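Local structure of deoxycytidylate deaminase (Cyanophage S-TIM5, 4P9E) at residues A[20-25]-A[43-48]; A[28-33]-A[91-96]; A[71-76]-A[99-104]. The protein probably catalyses the zinc-dependent hydrolytic deamination of dCMP to dUMP, a step that dTTP inhibits allosterically. All blocks are in the same frame, centred on the assembly; numbering follows the deposited sequence. Where two conformers were deposited one is given.

Interaction 1 of 3, residues A[20-25]-A[43-48]; sequences SQVSNC and HGWNGT
The hydroxyl OG of S23 is gripped from two directions. Across the contact it lies 2.5 Å from N46 OD1 and 2.6 Å from N46 O, and both oxygens compete for the one hydroxyl proton. From its own segment C25 N donates to S23 OG at 3.3 Å, with an N-H...O angle of 164°. This last bond closes an ST turn and fixes the hydroxyl against N46. The chi1 of N46, 64°, holds its amide between backbone N and carbonyl carbon, which brings OD1 and the main-chain O of the same residue to one hydroxyl. Beyond this contact, N46 ND2 is hydrogen-bonded to M28 O.

Beside the polar cluster, V22 lies over W45. CG1 of V22, anti to the backbone N, is the branch that lies over the ring: it sits 3.8 Å from the centroid of the six-membered ring of W45 and 20° off its normal, a CH-pi contact over one face. S23 CA meets the pyrrole end obliquely, 3.7 Å from W45 CD1. I8 of a second subunit packs on both V22 and W45. At the far end C25 is disulfide-bonded to C57 but poorly ordered, and the position of its sulfur near N46 is uncertain.

S20 to S23 form a type I beta turn following helix 6-20, and this loop is thereby tied to the end of strand 39-45. No nucleotide is bound here, but the second segment serves two nucleotide sites: H43, W45, G47 and T48 bind dTTP and dCMP in other crystal structures of this protein, whereas N46, together with C25, belongs to the dTMP site.

Interaction 2 of 3, residues A[28-33]-A[91-96]; sequences MKVGAI and LFCTHS
M28 reaches the imidazole of H95 with its terminal methyl, M28 CE lying 3.5 Å from H95 CD2. The sulfur, M28 SD, approaches obliquely, 4.5 Å from the centroid of the H95 ring. V30 comes in beside it: with CG1 anti to the backbone N (chi1 -167°), that methyl lies 3.8 Å from H95 ND1 and 3.6 Å from C93 SG, bridging the ring and the sulfur.

The T94 hydroxyl links ring to strand. OG1 accepts from G31 N at 3.0 Å, nearly straight at 164°. The same oxygen meets H95 ND1 in the ring plane at 2.8 Å, a hydrogen bond in which either atom could donate. Two partners thus hold OG1, and the bond at the ring edge probably restrains rotation of the imidazole.

The rest is backbone pairing. T94 N donates to G31 O. I33 and F92 then form a hydrogen-bonded antiparallel pair, in which I33 N donates to F92 O and F92 N to I33 O, each at 2.8 Å. A32 and C93 are the adjacent non-hydrogen-bonded pair, with A32 CA 3.2 Å from F92 O in a CA-H...O contact. The strand segments 31-33 and 91-93 run at 161°, close to antiparallel, until the chain turns a corner at T94.

Both are interior strands of the mixed sheet, flanked by strand 39-45 on the side of 31-36 and by strand 112-115 on the side of 90-93. I33 and F92 face helix 6-20, while V30 and A32 touch A71 of helix 71-80.

Interaction 3 of 3, residues A[71-76]-A[99-104]; sequences AEQNAL and PDCSKM. With ZN (zinc ion), chain B.
E72 and C101 meet around the zinc ion, and metal coordination comes first. C101 SG binds the zinc at 2.3 Å, and a water occupies another position at 2.5 Å from the metal; H70 ND1 and C98 SG complete the site. C101 is the second cysteine of the Cys-x-x-Cys pair of the cytidine deaminase family.

Helix 71-76 reaches that water through E72: OE2 accepts a hydrogen bond from it at 2.6 Å, and the bend at chi2 (88°) places the carboxylate beside the zinc-bound water. E72 is predicted to be the proton donor, a role consistent with its grip on a zinc-bound water. No hydrogen bond runs directly between the two helical segments.

Van der Waals contact does the remaining work. E72 CB rests 3.9 Å from C101 SG, and Q73 NE2 approaches the same sulfur at 3.9 Å from another direction, while Q73 OE1 is occupied by H70 N. Further along, M104 bends at chi3 (-85°), which carries its methyl against the glutamine chain, which it crosses obliquely: M104 CE is 3.6 Å from Q73 CG. L76 crosses M104 at about a right angle, with L76 CD2 3.8 Å from M104 SD. From the zinc end the buried seam runs from E72 and C101, past Q73, to L76 and M104.

The two helices run side by side in roughly the same direction, their segment axes 29° apart and 9.8 Å at closest approach. Strand 90-93 lies against helix 71-80, its L91 and C93 touching E72, and helix 99-107 makes the crossover from that strand to the parallel strand 112-115. A third subunit packs on Q73 and L76.

In the fold
The three contacts share one alpha/beta core. Interactions 1 and 2 have centres about 9 Å apart and join through neighbouring strands, where A32 N lies 2.8 Å from G44 O, a probable hydrogen bond. Interaction 3 sits about 10 Å from interaction 2 and 13 Å from interaction 1, centre to centre, with A71 at the junction: A71 CB is 3.6 Å from both V30 O and W45 CA. N74 ND2, 2.7 Å from W45 O, adds a probable hydrogen bond between residues that both bind dTTP in other structures of this protein. The zinc belongs to interaction 3, yet the side chains of N46 and V30 each come within about 8 Å of it.

Interaction 1 of 3, residues A[20-25]-A[43-48]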
loop_
_atom_site.group_PDB
_atom_site.type_symbol
_atom_site.label_atom_id
_atom_site.label_comp_id
_atom_site.label_asym_id
_atom_site.label_seq_id
_atom_site.Cartn_x
_atom_site.Cartn_y
_atom_site.Cartn_z
ATOM N N SER A 20 3.151 -20.585 18.764
ATOM C CA SER A 20 2.538 -21.909 18.747
ATOM C C SER A 20 1.862 -22.182 20.084
ATOM O O SER A 20 0.838 -22.856 20.138
ATOM C CB SER A 20 3.554 -23.012 18.428
ATOM O OG SER A 20 4.549 -23.114 19.427
ATOM N N GLN A 21 2.409 -21.621 21.155
ATOM C CA GLN A 21 1.928 -21.916 22.496
ATOM C C GLN A 21 0.687 -21.121 22.885
ATOM O O GLN A 21 0.103 -21.351 23.936
ATOM C CB GLN A 21 3.045 -21.701 23.512
ATOM C CG GLN A 21 4.250 -22.568 23.243
ATOM C CD GLN A 21 3.993 -24.035 23.537
ATOM O OE1 GLN A 21 3.841 -24.421 24.698
ATOM N NE2 GLN A 21 3.949 -24.866 22.488
ATOM N N VAL A 22 0.289 -20.192 22.027
ATOM C CA VAL A 22 -0.931 -19.420 22.218
ATOM C C VAL A 22 -2.126 -20.251 21.769
ATOM O O VAL A 22 -3.251 -20.069 22.242
ATOM C CB VAL A 22 -0.865 -18.108 21.416
ATOM C CG1 VAL A 22 -2.212 -17.409 21.374
ATOM C CG2 VAL A 22 0.202 -17.184 21.994
ATOM N N SER A 23 -1.883 -21.168 20.838
ATOM C CA SER A 23 -2.927 -21.994 20.297
ATOM C C SER A 23 -3.610 -22.894 21.336
ATOM O O SER A 23 -3.117 -23.014 22.457
ATOM C CB SER A 23 -2.352 -23.054 19.330
ATOM O OG SER A 23 -3.355 -23.930 18.847
ATOM N N ASN A 24 -4.715 -23.496 20.988
ATOM C CA ASN A 24 -5.548 -24.201 21.955
ATOM C C ASN A 24 -5.774 -25.685 21.604
ATOM O O ASN A 24 -6.579 -26.375 22.235
ATOM C CB ASN A 24 -6.915 -23.530 22.065
ATOM C CG ASN A 24 -7.301 -23.286 23.495
ATOM O OD1 ASN A 24 -7.012 -22.224 24.054
ATOM N ND2 ASN A 24 -7.953 -24.268 24.108
ATOM N N CYS A 25 -5.068 -26.143 20.584
ATOM C CA CYS A 25 -5.251 -27.492 20.096
ATOM C C CYS A 25 -4.388 -28.456 20.884
ATOM O O CYS A 25 -3.220 -28.193 21.145
ATOM C CB CYS A 25 -4.964 -27.547 18.603
ATOM S SG CYS A 25 -5.782 -26.270 17.690
ATOM N N HIS A 43 2.015 -13.084 11.743
ATOM C CA HIS A 43 2.200 -14.252 12.580
ATOM C C HIS A 43 0.891 -15.015 12.605
ATOM O O HIS A 43 -0.131 -14.516 12.159
ATOM C CB HIS A 43 2.647 -13.850 13.980
ATOM C CG HIS A 43 1.699 -12.926 14.669
ATOM N ND1 HIS A 43 0.847 -13.342 15.662
ATOM C CD2 HIS A 43 1.463 -11.606 14.491
ATOM C CE1 HIS A 43 0.121 -12.315 16.078
ATOM N NE2 HIS A 43 0.480 -11.256 15.383
ATOM N N GLY A 44 0.924 -16.232 13.108
ATOM C CA GLY A 44 -0.229 -17.088 13.012
ATOM C C GLY A 44 -0.033 -18.346 13.817
ATOM O O GLY A 44 1.079 -18.812 14.040
ATOM N N TRP A 45 -1.143 -18.894 14.269
ATOM C CA TRP A 45 -1.089 -20.132 14.985
ATOM C C TRP A 45 -2.316 -20.953 14.654
ATOM O O TRP A 45 -3.206 -20.518 13.927
ATOM C CB TRP A 45 -0.948 -19.890 16.489
ATOM C CG TRP A 45 -2.066 -19.087 17.101
ATOM C CD1 TRP A 45 -3.278 -19.557 17.517
ATOM C CD2 TRP A 45 -2.075 -17.673 17.371
ATOM N NE1 TRP A 45 -4.033 -18.541 18.021
ATOM C CE2 TRP A 45 -3.329 -17.376 17.946
ATOM C CE3 TRP A 45 -1.151 -16.640 17.177
ATOM C CZ2 TRP A 45 -3.685 -16.077 18.332
ATOM C CZ3 TRP A 45 -1.503 -15.348 17.563
ATOM C CH2 TRP A 45 -2.759 -15.079 18.135
ATOM N N ASN A 46 -2.365 -22.195 15.100
ATOM C CA ASN A 46 -3.482 -23.023 14.676
ATOM C C ASN A 46 -4.681 -22.925 15.608
ATOM O O ASN A 46 -4.535 -22.844 16.818
ATOM C CB ASN A 46 -3.053 -24.472 14.421
ATOM C CG ASN A 46 -2.575 -25.162 15.660
ATOM O OD1 ASN A 46 -2.251 -24.523 16.652
ATOM N ND2 ASN A 46 -2.534 -26.480 15.616
ATOM N N GLY A 47 -5.873 -22.904 15.030
ATOM C CA GLY A 47 -7.076 -22.796 15.819
ATOM C C GLY A 47 -8.301 -22.368 15.050
ATOM O O GLY A 47 -8.292 -22.255 13.832
ATOM N N THR A 48 -9.368 -22.131 15.795
ATOM C CA THR A 48 -10.666 -21.750 15.242
ATOM C C THR A 48 -10.730 -20.259 14.925
ATOM O O THR A 48 -10.039 -19.448 15.555
ATOM C CB THR A 48 -11.815 -22.081 16.227
ATOM O OG1 THR A 48 -11.745 -21.215 17.372
ATOM C CG2 THR A 48 -11.734 -23.527 16.663
#

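Interaction 2 of 3, residues A[28-33]-A[91-96]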
loop_
_atom_site.group_PDB
_atom_site.type_symbol
_atom_site.label_atom_id
_atom_site.label_comp_id
_atom_site.label_asym_id
_atom_site.label_seq_id
_atom_site.Cartn_x
_atom_site.Cartn_y
_atom_site.Cartn_z
ATOM N N MET A 28 -1.874 -30.697 18.198
ATOM C CA MET A 28 -0.655 -30.059 17.735
ATOM C C MET A 28 -0.749 -28.564 17.904
ATOM O O MET A 28 -1.738 -27.966 17.500
ATOM C CB MET A 28 -0.463 -30.362 16.264
ATOM C CG MET A 28 0.962 -30.490 15.844
ATOM S SD MET A 28 0.948 -31.122 14.171
ATOM C CE MET A 28 2.387 -32.199 14.199
ATOM N N LYS A 29 0.273 -27.969 18.512
ATOM C CA LYS A 29 0.423 -26.517 18.532
ATOM C C LYS A 29 1.466 -26.039 17.496
ATOM O O LYS A 29 2.628 -26.435 17.533
ATOM C CB LYS A 29 0.787 -26.031 19.932
ATOM C CG LYS A 29 -0.201 -26.439 20.995
ATOM C CD LYS A 29 -0.141 -25.498 22.199
ATOM C CE LYS A 29 -0.945 -26.048 23.371
ATOM N NZ LYS A 29 -2.283 -26.558 22.933
ATOM N N VAL A 30 1.028 -25.196 16.567
ATOM C CA VAL A 30 1.871 -24.718 15.473
ATOM C C VAL A 30 1.920 -23.192 15.452
ATOM O O VAL A 30 0.915 -22.515 15.703
ATOM C CB VAL A 30 1.327 -25.203 14.111
ATOM C CG1 VAL A 30 2.349 -24.983 12.999
ATOM C CG2 VAL A 30 0.937 -26.670 14.193
ATOM N N GLY A 31 3.091 -22.649 15.159
ATOM C CA GLY A 31 3.224 -21.219 14.989
ATOM C C GLY A 31 3.850 -20.934 13.649
ATOM O O GLY A 31 4.632 -21.728 13.155
ATOM N N ALA A 32 3.494 -19.807 13.047
ATOM C CA ALA A 32 4.151 -19.366 11.815
ATOM C C ALA A 32 4.450 -17.865 11.867
ATOM O O ALA A 32 3.788 -17.117 12.572
ATOM C CB ALA A 32 3.317 -19.724 10.576
ATOM N N ILE A 33 5.469 -17.455 11.120
ATOM C CA ILE A 33 5.965 -16.081 11.074
ATOM C C ILE A 33 6.347 -15.772 9.632
ATOM O O ILE A 33 7.093 -16.528 9.025
ATOM C CB ILE A 33 7.220 -15.933 11.954
ATOM C CG1 ILE A 33 6.822 -15.835 13.413
ATOM C CG2 ILE A 33 7.985 -14.697 11.622
ATOM C CD1 ILE A 33 6.083 -14.577 13.729
ATOM N N LEU A 91 8.801 -17.957 5.143
ATOM C CA LEU A 91 7.954 -18.461 6.193
ATOM C C LEU A 91 8.770 -19.220 7.243
ATOM O O LEU A 91 9.445 -20.183 6.907
ATOM C CB LEU A 91 6.955 -19.403 5.558
ATOM C CG LEU A 91 5.900 -19.954 6.497
ATOM C CD1 LEU A 91 5.108 -18.799 7.093
ATOM C CD2 LEU A 91 5.017 -20.890 5.711
ATOM N N PHE A 92 8.731 -18.786 8.502
ATOM C CA PHE A 92 9.247 -19.616 9.593
ATOM C C PHE A 92 8.090 -20.306 10.283
ATOM O O PHE A 92 7.240 -19.666 10.881
ATOM C CB PHE A 92 10.015 -18.812 10.629
ATOM C CG PHE A 92 11.301 -18.267 10.129
ATOM C CD1 PHE A 92 12.497 -18.866 10.470
ATOM C CD2 PHE A 92 11.326 -17.156 9.304
ATOM C CE1 PHE A 92 13.686 -18.357 10.000
ATOM C CE2 PHE A 92 12.516 -16.660 8.837
ATOM C CZ PHE A 92 13.689 -17.257 9.183
ATOM N N CYS A 93 8.055 -21.623 10.208
ATOM C CA CYS A 93 7.016 -22.347 10.890
ATOM C C CYS A 93 7.621 -23.350 11.899
ATOM O O CYS A 93 8.731 -23.838 11.704
ATOM C CB CYS A 93 6.111 -23.023 9.853
ATOM S SG CYS A 93 4.498 -23.538 10.517
ATOM N N THR A 94 6.921 -23.621 12.993
ATOM C CA THR A 94 7.351 -24.684 13.898
ATOM C C THR A 94 7.275 -26.048 13.224
ATOM O O THR A 94 8.059 -26.931 13.521
ATOM C CB THR A 94 6.518 -24.738 15.199
ATOM O OG1 THR A 94 5.125 -24.814 14.887
ATOM C CG2 THR A 94 6.773 -23.518 16.059
ATOM N N HIS A 95 6.335 -26.214 12.307
ATOM C CA HIS A 95 6.175 -27.491 11.640
ATOM C C HIS A 95 6.250 -27.406 10.135
ATOM O O HIS A 95 5.898 -26.392 9.555
ATOM C CB HIS A 95 4.861 -28.136 12.039
ATOM C CG HIS A 95 4.803 -28.520 13.483
ATOM N ND1 HIS A 95 4.705 -27.587 14.492
ATOM C CD2 HIS A 95 4.865 -29.728 14.080
ATOM C CE1 HIS A 95 4.690 -28.211 15.657
ATOM N NE2 HIS A 95 4.777 -29.509 15.439
ATOM N N SER A 96 6.756 -28.477 9.529
ATOM C CA SER A 96 6.615 -28.740 8.108
ATOM C C SER A 96 5.135 -28.554 7.757
ATOM O O SER A 96 4.274 -28.940 8.539
ATOM C CB SER A 96 7.112 -30.169 7.814
ATOM O OG SER A 96 6.368 -30.839 6.802
#

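Interaction 3 of 3, residues A[71-76]-A[99-104]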
loop_
_atom_site.group_PDB
_atom_site.type_symbol
_atom_site.label_atom_id
_atom_site.label_comp_id
_atom_site.label_asym_id
_atom_site.label_seq_id
_atom_site.Cartn_x
_atom_site.Cartn_y
_atom_site.Cartn_z
ATOM N N ALA A 71 -1.673 -22.667 11.205
ATOM C CA ALA A 71 -0.895 -21.467 11.466
ATOM C C ALA A 71 -0.556 -20.732 10.168
ATOM O O ALA A 71 -0.560 -19.502 10.116
ATOM C CB ALA A 71 0.381 -21.837 12.207
ATOM N N GLU A 72 -0.263 -21.500 9.123
ATOM C CA GLU A 72 0.140 -20.939 7.846
ATOM C C GLU A 72 -1.052 -20.268 7.175
ATOM O O GLU A 72 -0.920 -19.194 6.604
ATOM C CB GLU A 72 0.745 -22.021 6.929
ATOM C CG GLU A 72 1.922 -22.824 7.509
ATOM C CD GLU A 72 1.483 -24.061 8.299
ATOM O OE1 GLU A 72 0.474 -23.996 9.045
ATOM O OE2 GLU A 72 2.167 -25.104 8.180
ATOM N N GLN A 73 -2.218 -20.901 7.240
ATOM C CA GLN A 73 -3.463 -20.266 6.819
ATOM C C GLN A 73 -3.761 -18.917 7.516
ATOM O O GLN A 73 -4.163 -17.951 6.867
ATOM C CB GLN A 73 -4.624 -21.237 6.978
ATOM C CG GLN A 73 -4.633 -22.277 5.889
ATOM C CD GLN A 73 -5.456 -23.512 6.224
ATOM O OE1 GLN A 73 -6.127 -23.577 7.252
ATOM N NE2 GLN A 73 -5.385 -24.516 5.350
ATOM N N ASN A 74 -3.539 -18.853 8.823
ATOM C CA ASN A 74 -3.683 -17.597 9.552
ATOM C C ASN A 74 -2.719 -16.486 9.115
ATOM O O ASN A 74 -3.132 -15.343 8.877
ATOM C CB ASN A 74 -3.582 -17.830 11.052
ATOM C CG ASN A 74 -4.924 -18.097 11.676
ATOM O OD1 ASN A 74 -5.926 -17.496 11.285
ATOM N ND2 ASN A 74 -4.960 -19.000 12.646
ATOM N N ALA A 75 -1.444 -16.823 9.010
ATOM C CA ALA A 75 -0.461 -15.877 8.523
ATOM C C ALA A 75 -0.840 -15.355 7.127
ATOM O O ALA A 75 -0.895 -14.145 6.893
ATOM C CB ALA A 75 0.933 -16.517 8.517
ATOM N N LEU A 76 -1.110 -16.283 6.217
ATOM C CA LEU A 76 -1.575 -15.964 4.877
ATOM C C LEU A 76 -2.796 -15.044 4.843
ATOM O O LEU A 76 -2.837 -14.077 4.090
ATOM C CB LEU A 76 -1.912 -17.257 4.148
ATOM C CG LEU A 76 -2.356 -17.084 2.693
ATOM C CD1 LEU A 76 -1.258 -16.447 1.868
ATOM C CD2 LEU A 76 -2.734 -18.421 2.122
ATOM N N PRO A 99 -0.052 -30.582 2.837
ATOM C CA PRO A 99 -0.184 -30.300 1.405
ATOM C C PRO A 99 -1.058 -29.082 1.070
ATOM O O PRO A 99 -0.737 -28.400 0.102
ATOM C CB PRO A 99 -0.819 -31.586 0.861
ATOM C CG PRO A 99 -0.338 -32.632 1.772
ATOM C CD PRO A 99 -0.354 -31.997 3.129
ATOM N N ASP A 100 -2.113 -28.814 1.844
ATOM C CA ASP A 100 -3.019 -27.694 1.565
ATOM C C ASP A 100 -2.355 -26.334 1.812
ATOM O O ASP A 100 -2.615 -25.356 1.105
ATOM C CB ASP A 100 -4.303 -27.792 2.403
ATOM C CG ASP A 100 -5.024 -29.135 2.240
ATOM O OD1 ASP A 100 -4.963 -29.722 1.123
ATOM O OD2 ASP A 100 -5.647 -29.600 3.235
ATOM N N CYS A 101 -1.508 -26.273 2.828
ATOM C CA CYS A 101 -0.770 -25.060 3.074
ATOM C C CYS A 101 0.333 -24.914 2.030
ATOM O O CYS A 101 0.561 -23.834 1.500
ATOM C CB CYS A 101 -0.231 -25.041 4.503
ATOM S SG CYS A 101 -1.548 -24.943 5.762
ATOM N N SER A 102 0.984 -26.016 1.696
ATOM C CA SER A 102 2.018 -26.005 0.668
ATOM C C SER A 102 1.604 -25.424 -0.693
ATOM O O SER A 102 2.341 -24.626 -1.258
ATOM C CB SER A 102 2.588 -27.406 0.495
ATOM O OG SER A 102 3.265 -27.793 1.674
ATOM N N LYS A 103 0.437 -25.814 -1.208
ATOM C CA LYS A 103 -0.092 -25.279 -2.463
ATOM C C LYS A 103 -0.138 -23.766 -2.430
ATOM O O LYS A 103 0.133 -23.093 -3.430
ATOM C CB LYS A 103 -1.546 -25.700 -2.678
ATOM C CG LYS A 103 -1.857 -27.159 -2.741
ATOM C CD LYS A 103 -3.371 -27.378 -2.962
ATOM C CE LYS A 103 -4.232 -26.717 -1.899
ATOM N NZ LYS A 103 -5.580 -27.342 -1.818
ATOM N N MET A 104 -0.549 -23.246 -1.278
ATOM C CA MET A 104 -0.867 -21.835 -1.152
ATOM C C MET A 104 0.392 -21.018 -0.961
ATOM O O MET A 104 0.556 -19.944 -1.555
ATOM C CB MET A 104 -1.837 -21.615 -0.000
ATOM C CG MET A 104 -3.197 -22.249 -0.242
ATOM S SD MET A 104 -4.493 -21.521 0.779
ATOM C CE MET A 104 -4.311 -22.466 2.280
HETATM ZN ZN ZN B . -1.504 -27.022 6.737
HETATM O O HOH W 1 0.473 -27.068 8.181
#